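Local coordinates for protein arylmalonate decarboxylase (Bordetella bronchiseptica, PDB 3IXM) that catalyses the decarboxylation of 2-aryl-2-methylmalonates to 2-arylpropionates, releasing carbon dioxide, at residues A[120-125]-A[183-188]; A[144-149]-A[176-181]. The protein carries 1 engineered substitution. One frame throughout, in Å; residues are numbered along the deposited sequence.

Contact 1: A[120-125]-A[183-188]; sequences VALATA and GILLSC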
ATOM      1  N   VAL A 120      -4.309  -7.798  13.595  1.00 19.42           N
ATOM      2  CA  VAL A 120      -4.527  -7.746  12.144  1.00 17.42           C
ATOM      3  C   VAL A 120      -4.182  -9.056  11.433  1.00 15.50           C
ATOM      4  O   VAL A 120      -3.063  -9.569  11.584  1.00 13.77           O
ATOM      5  CB  VAL A 120      -3.796  -6.514  11.465  1.00 17.92           C
ATOM      6  CG1 VAL A 120      -2.252  -6.683  11.482  1.00 19.78           C
ATOM      7  CG2 VAL A 120      -4.306  -6.329  10.008  1.00 17.02           C
ATOM      8  N   ALA A 121      -5.155  -9.594  10.682  1.00 15.06           N
ATOM      9  CA  ALA A 121      -4.954 -10.803   9.843  1.00 15.23           C
ATOM     10  C   ALA A 121      -4.413 -10.382   8.476  1.00 14.87           C
ATOM     11  O   ALA A 121      -4.817  -9.358   7.958  1.00 15.70           O
ATOM     12  CB  ALA A 121      -6.279 -11.577   9.673  1.00 15.52           C
ATOM     13  N   LEU A 122      -3.442 -11.115   7.941  1.00 14.75           N
ATOM     14  CA  LEU A 122      -2.842 -10.732   6.663  1.00 13.25           C
ATOM     15  C   LEU A 122      -3.376 -11.606   5.550  1.00 12.51           C
ATOM     16  O   LEU A 122      -3.479 -12.821   5.687  1.00 11.89           O
ATOM     17  CB  LEU A 122      -1.310 -10.818   6.710  1.00 13.38           C
ATOM     18  CG  LEU A 122      -0.655 -10.166   7.931  1.00 15.56           C
ATOM     19  CD1 LEU A 122       0.829 -10.274   7.762  1.00 16.75           C
ATOM     20  CD2 LEU A 122      -1.052  -8.731   7.994  1.00 16.62           C
ATOM     21  N   ALA A 123      -3.713 -10.965   4.443  1.00 11.65           N
ATOM     22  CA  ALA A 123      -4.105 -11.660   3.225  1.00 12.23           C
ATOM     23  C   ALA A 123      -3.209 -11.079   2.118  1.00 10.54           C
ATOM     24  O   ALA A 123      -3.361  -9.943   1.756  1.00 11.86           O
ATOM     25  CB  ALA A 123      -5.587 -11.402   2.948  1.00 11.84           C
ATOM     26  N   THR A 124      -2.245 -11.838   1.623  1.00  9.97           N
ATOM     27  CA  THR A 124      -1.279 -11.244   0.708  1.00 10.41           C
ATOM     28  C   THR A 124      -1.009 -12.063  -0.557  1.00 11.07           C
ATOM     29  O   THR A 124      -1.491 -13.188  -0.713  1.00 12.63           O
ATOM     30  CB  THR A 124       0.088 -11.033   1.384  1.00  8.94           C
ATOM     31  OG1 THR A 124       0.767 -12.288   1.380  1.00 11.32           O
ATOM     32  CG2 THR A 124      -0.068 -10.440   2.824  1.00 10.68           C
ATOM     33  N   ALA A 125      -0.256 -11.462  -1.467  1.00 12.34           N
ATOM     34  CA  ALA A 125       0.260 -12.190  -2.646  1.00 13.79           C
ATOM     35  C   ALA A 125       1.786 -12.282  -2.569  1.00 15.28           C
ATOM     36  O   ALA A 125       2.456 -12.345  -3.595  1.00 15.53           O
ATOM     37  CB  ALA A 125      -0.135 -11.460  -3.898  1.00 14.19           C
ATOM     38  N   GLY A 183      -9.336  -6.858  12.261  1.00 21.54           N
ATOM     39  CA  GLY A 183      -9.374  -6.285  10.913  1.00 19.73           C
ATOM     40  C   GLY A 183      -8.389  -7.025  10.061  1.00 18.92           C
ATOM     41  O   GLY A 183      -7.580  -7.816  10.571  1.00 19.45           O
ATOM     42  N   ILE A 184      -8.478  -6.790   8.755  1.00 17.88           N
ATOM     43  CA  ILE A 184      -7.701  -7.532   7.753  1.00 16.63           C
ATOM     44  C   ILE A 184      -6.880  -6.547   6.904  1.00 16.07           C
ATOM     45  O   ILE A 184      -7.413  -5.529   6.451  1.00 14.70           O
ATOM     46  CB  ILE A 184      -8.654  -8.375   6.816  1.00 17.31           C
ATOM     47  CG1 ILE A 184      -9.378  -9.483   7.631  1.00 18.42           C
ATOM     48  CG2 ILE A 184      -7.866  -8.981   5.612  1.00 16.61           C
ATOM     49  CD1 ILE A 184     -10.502 -10.127   6.898  1.00 18.07           C
ATOM     50  N   LEU A 185      -5.595  -6.856   6.712  1.00 14.26           N
ATOM     51  CA  LEU A 185      -4.774  -6.130   5.744  1.00 14.04           C
ATOM     52  C   LEU A 185      -4.664  -6.988   4.497  1.00 13.41           C
ATOM     53  O   LEU A 185      -4.082  -8.088   4.561  1.00 11.51           O
ATOM     54  CB  LEU A 185      -3.379  -5.882   6.291  1.00 12.69           C
ATOM     55  CG  LEU A 185      -2.333  -5.270   5.359  1.00 14.89           C
ATOM     56  CD1 LEU A 185      -2.848  -3.940   4.906  1.00 13.42           C
ATOM     57  CD2 LEU A 185      -0.964  -5.105   6.097  1.00 13.49           C
ATOM     58  N   LEU A 186      -5.270  -6.499   3.404  1.00 13.42           N
ATOM     59  CA  LEU A 186      -5.174  -7.114   2.084  1.00 13.11           C
ATOM     60  C   LEU A 186      -4.006  -6.424   1.366  1.00 13.62           C
ATOM     61  O   LEU A 186      -4.100  -5.258   1.021  1.00 13.86           O
ATOM     62  CB  LEU A 186      -6.494  -6.903   1.308  1.00 12.68           C
ATOM     63  CG  LEU A 186      -6.634  -7.485  -0.120  1.00 15.43           C
ATOM     64  CD1 LEU A 186      -6.345  -9.020  -0.109  1.00 15.36           C
ATOM     65  CD2 LEU A 186      -8.056  -7.270  -0.624  1.00 14.38           C
ATOM     66  N   SER A 187      -2.906  -7.128   1.179  1.00 14.25           N
ATOM     67  CA  SER A 187      -1.742  -6.538   0.542  1.00 16.80           C
ATOM     68  C   SER A 187      -1.358  -7.417  -0.653  1.00 17.56           C
ATOM     69  O   SER A 187      -0.557  -8.351  -0.562  1.00 16.95           O
ATOM     70  CB  SER A 187      -0.609  -6.365   1.561  1.00 16.94           C
ATOM     71  OG  SER A 187       0.377  -5.466   1.061  1.00 19.98           O
ATOM     72  N   CYS A 188      -1.993  -7.114  -1.772  1.00 19.22           N
ATOM     73  CA  CYS A 188      -2.000  -8.003  -2.935  1.00 19.45           C
ATOM     74  C   CYS A 188      -1.466  -7.131  -4.068  1.00 21.61           C
ATOM     75  O   CYS A 188      -2.192  -6.691  -4.983  1.00 21.37           O
ATOM     76  CB  CYS A 188      -3.419  -8.546  -3.167  1.00 20.18           C
ATOM     77  SG  CYS A 188      -3.774 -10.161  -2.272  1.00 23.81           S
TER
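A121 and A123 face I184 and L186 across the two inner strands of a four-stranded parallel sheet, part of an alpha/beta fold of the Asp/Glu racemase clan with helices on both faces. A121 N donates to G183 O at 3.0 Å and A121 O accepts from L185 N; A123 repeats the pattern with L185 O and S187 N. These four bonds are nearly straight, and CA-H...O contacts such as V120 CA to G183 O fill the gaps between them. The small A123 CB lets L186 CD1 close in to 3.9 Å; L186 CD1 also lies 3.6 Å from A123 O. On the other face L185 CB meets V120 CG2 at 3.9 Å. With L185 CG anti to the backbone N (chi1 173°), its branch lies against L122: the two side chains cross obliquely, CD2 to CD2 at 4.1 Å. Branched apolar residues suit this buried face. Packing slackens at the C-terminal end, where A125 is partly exposed and A125 N reaches S187 O at 3.3 Å with a bent N-H...O angle of 151°. The buried hydroxyls are satisfied beyond the two strands, T124 OG1 by N131, S150 and Y126 N, S187 OG by Y126 and S211; a sulfate near S187 possibly marks a pocket. Helix 128-140 packs L138 on V120, L122 and L185; helix 164-177 covers A123 and L186 on the opposite face; strands 144-150 and 208-210 flank the pair.

Contact 2: A[144-149]-A[176-181]; sequences VPTGCR and EAAPDS
T146 and A178 bring their CA atoms to 5.8 Å where edge strand 144-150 passes the type I beta turn A178 to S181, which follows helix 164-177 in this alpha/beta fold. The strand is irregular here: T146 has near-helical backbone angles (-94°/-9°). V120 pairs with V144 and T146 but L122 with G147 and R149, so the step from T146 to G147 inserts one extra residue, as in a beta bulge. The side chain of T146 carries the contact. Its OG1 is hydrogen-bonded with S181 OG at 2.6 Å, and V120 O is a weak, competing partner for it. Serine suits this corner because its hydroxyl donates to A178 O at 2.7 Å; that carbonyl takes S181 N as well, so two donors grip it and fix the turn. The short A178 side chain lets its CB come within 3.4 Å of T146 OG1. At G147 phi is 162°, where a CB would press on the preceding carbonyl O and crowd A178 CB. D180 approaches T146 from the opposite direction, OD2 lying 3.5 Å from T146 CG2 while forming a salt bridge to R119. Its second oxygen, OD1, shares one water with T146 O, the water donating to each at 2.8 Å.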
ATOM      1  N   VAL A 144      -0.670  -6.352  16.186  1.00 27.83           N
ATOM      2  CA  VAL A 144      -0.401  -7.745  16.418  1.00 26.49           C
ATOM      3  C   VAL A 144      -0.760  -8.505  15.147  1.00 24.91           C
ATOM      4  O   VAL A 144      -1.935  -8.700  14.883  1.00 25.24           O
ATOM      5  CB  VAL A 144      -1.273  -8.305  17.593  1.00 26.69           C
ATOM      6  CG1 VAL A 144      -0.788  -9.678  17.998  1.00 28.34           C
ATOM      7  CG2 VAL A 144      -1.288  -7.323  18.786  1.00 28.81           C
ATOM      8  N   PRO A 145       0.240  -8.979  14.379  1.00 23.99           N
ATOM      9  CA  PRO A 145      -0.192  -9.775  13.211  1.00 23.61           C
ATOM     10  C   PRO A 145      -0.655 -11.148  13.675  1.00 22.58           C
ATOM     11  O   PRO A 145       0.114 -11.890  14.290  1.00 23.41           O
ATOM     12  CB  PRO A 145       1.066  -9.898  12.342  1.00 23.06           C
ATOM     13  CG  PRO A 145       2.179  -9.219  13.105  1.00 24.44           C
ATOM     14  CD  PRO A 145       1.699  -8.914  14.509  1.00 23.74           C
ATOM     15  N   THR A 146      -1.909 -11.470  13.405  1.00 21.28           N
ATOM     16  CA  THR A 146      -2.512 -12.678  13.980  1.00 20.41           C
ATOM     17  C   THR A 146      -2.428 -13.939  13.091  1.00 19.12           C
ATOM     18  O   THR A 146      -2.767 -15.046  13.533  1.00 18.92           O
ATOM     19  CB  THR A 146      -3.967 -12.416  14.272  1.00 20.29           C
ATOM     20  OG1 THR A 146      -4.620 -12.055  13.048  1.00 18.74           O
ATOM     21  CG2 THR A 146      -4.106 -11.264  15.310  1.00 22.53           C
ATOM     22  N   GLY A 147      -1.987 -13.769  11.841  1.00 18.12           N
ATOM     23  CA  GLY A 147      -1.846 -14.897  10.934  1.00 17.61           C
ATOM     24  C   GLY A 147      -1.781 -14.352   9.519  1.00 17.92           C
ATOM     25  O   GLY A 147      -1.951 -13.153   9.314  1.00 17.21           O
ATOM     26  N   CYS A 148      -1.562 -15.237   8.553  1.00 16.56           N
ATOM     27  CA  CYS A 148      -1.412 -14.797   7.157  1.00 15.10           C
ATOM     28  C   CYS A 148      -1.838 -15.942   6.261  1.00 14.90           C
ATOM     29  O   CYS A 148      -1.503 -17.113   6.514  1.00 15.10           O
ATOM     30  CB  CYS A 148       0.029 -14.366   6.863  1.00 15.89           C
ATOM     31  SG  CYS A 148       0.365 -13.731   5.146  1.00 18.69           S
ATOM     32  N   ARG A 149      -2.595 -15.595   5.235  1.00 13.56           N
ATOM     33  CA  ARG A 149      -2.875 -16.499   4.130  1.00 13.95           C
ATOM     34  C   ARG A 149      -2.491 -15.803   2.836  1.00 13.72           C
ATOM     35  O   ARG A 149      -2.762 -14.600   2.676  1.00 13.32           O
ATOM     36  CB  ARG A 149      -4.353 -16.827   4.096  1.00 14.53           C
ATOM     37  CG  ARG A 149      -4.716 -17.913   3.027  1.00 16.16           C
ATOM     38  CD  ARG A 149      -4.377 -19.314   3.485  1.00 23.47           C
ATOM     39  NE  ARG A 149      -5.029 -20.313   2.617  1.00 24.92           N
ATOM     40  CZ  ARG A 149      -6.051 -21.091   2.970  1.00 24.54           C
ATOM     41  NH1 ARG A 149      -6.550 -21.060   4.191  1.00 23.11           N
ATOM     42  NH2 ARG A 149      -6.561 -21.926   2.083  1.00 26.11           N
ATOM     43  N   GLU A 176     -10.762 -16.803   9.118  1.00 24.09           N
ATOM     44  CA  GLU A 176     -11.181 -18.062   9.775  1.00 26.59           C
ATOM     45  C   GLU A 176     -10.072 -18.633  10.600  1.00 26.43           C
ATOM     46  O   GLU A 176     -10.321 -19.228  11.660  1.00 25.40           O
ATOM     47  CB  GLU A 176     -11.546 -19.142   8.753  1.00 26.53           C
ATOM     48  CG  GLU A 176     -12.739 -18.802   7.918  1.00 30.40           C
ATOM     49  CD  GLU A 176     -13.031 -19.825   6.823  1.00 29.90           C
ATOM     50  OE1 GLU A 176     -14.180 -19.805   6.352  1.00 38.05           O
ATOM     51  OE2 GLU A 176     -12.131 -20.614   6.423  1.00 34.75           O
ATOM     52  N   ALA A 177      -8.851 -18.464  10.086  1.00 25.78           N
ATOM     53  CA  ALA A 177      -7.635 -18.972  10.679  1.00 25.64           C
ATOM     54  C   ALA A 177      -7.202 -18.167  11.893  1.00 25.71           C
ATOM     55  O   ALA A 177      -6.441 -18.666  12.716  1.00 25.12           O
ATOM     56  CB  ALA A 177      -6.522 -18.923   9.656  1.00 25.80           C
ATOM     57  N   ALA A 178      -7.653 -16.910  11.977  1.00 24.00           N
ATOM     58  CA  ALA A 178      -7.210 -15.991  13.032  1.00 23.73           C
ATOM     59  C   ALA A 178      -8.447 -15.265  13.518  1.00 23.05           C
ATOM     60  O   ALA A 178      -8.577 -14.061  13.299  1.00 23.25           O
ATOM     61  CB  ALA A 178      -6.174 -15.002  12.498  1.00 23.49           C
ATOM     62  N   PRO A 179      -9.399 -16.003  14.136  1.00 23.08           N
ATOM     63  CA  PRO A 179     -10.689 -15.391  14.427  1.00 22.57           C
ATOM     64  C   PRO A 179     -10.655 -14.253  15.462  1.00 22.65           C
ATOM     65  O   PRO A 179     -11.648 -13.535  15.603  1.00 22.21           O
ATOM     66  CB  PRO A 179     -11.524 -16.575  14.961  1.00 23.09           C
ATOM     67  CG  PRO A 179     -10.515 -17.503  15.559  1.00 23.25           C
ATOM     68  CD  PRO A 179      -9.348 -17.412  14.587  1.00 23.31           C
ATOM     69  N   ASP A 180      -9.536 -14.102  16.163  1.00 23.10           N
ATOM     70  CA  ASP A 180      -9.323 -13.055  17.173  1.00 24.90           C
ATOM     71  C   ASP A 180      -9.010 -11.674  16.560  1.00 25.24           C
ATOM     72  O   ASP A 180      -8.881 -10.664  17.279  1.00 24.98           O
ATOM     73  CB  ASP A 180      -8.171 -13.472  18.098  1.00 26.51           C
ATOM     74  CG  ASP A 180      -6.899 -13.895  17.318  1.00 30.13           C
ATOM     75  OD1 ASP A 180      -6.982 -14.757  16.412  1.00 31.73           O
ATOM     76  OD2 ASP A 180      -5.800 -13.358  17.616  1.00 36.00           O
ATOM     77  N   SER A 181      -8.912 -11.635  15.230  1.00 24.03           N
ATOM     78  CA  SER A 181      -8.437 -10.444  14.510  1.00 22.80           C
ATOM     79  C   SER A 181      -9.489  -9.344  14.552  1.00 22.95           C
ATOM     80  O   SER A 181     -10.686  -9.636  14.516  1.00 21.99           O
ATOM     81  CB  SER A 181      -8.146 -10.799  13.060  1.00 22.07           C
ATOM     82  OG  SER A 181      -7.169 -11.805  12.983  1.00 24.06           O
TER
HETATM   83  O   HOH W   1      -4.522 -15.772  15.537  1.00 36.37           O

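How the contacts relate
Of the four segments, the one on strand 119-124 comes first, after the other parallel sheet has been completed, and leads through helix 128-140 to edge strand 144-150. The chain then runs through helices 156-160 and 164-177 to the turn at 178-181, where contact 2 closes the smaller loop. Directly afterwards it enters strand 183-187 and contact 1 closes the larger one, so the smaller loop lies wholly within it. Contact 1 joins two inner strands of the sheet; contact 2 fastens the outer strand to the turn that feeds one of them. Strand 119-124 links the two: V120 N lies 2.8 Å from V144 O, probably hydrogen-bonded, and A121 CB packs on S181 OG.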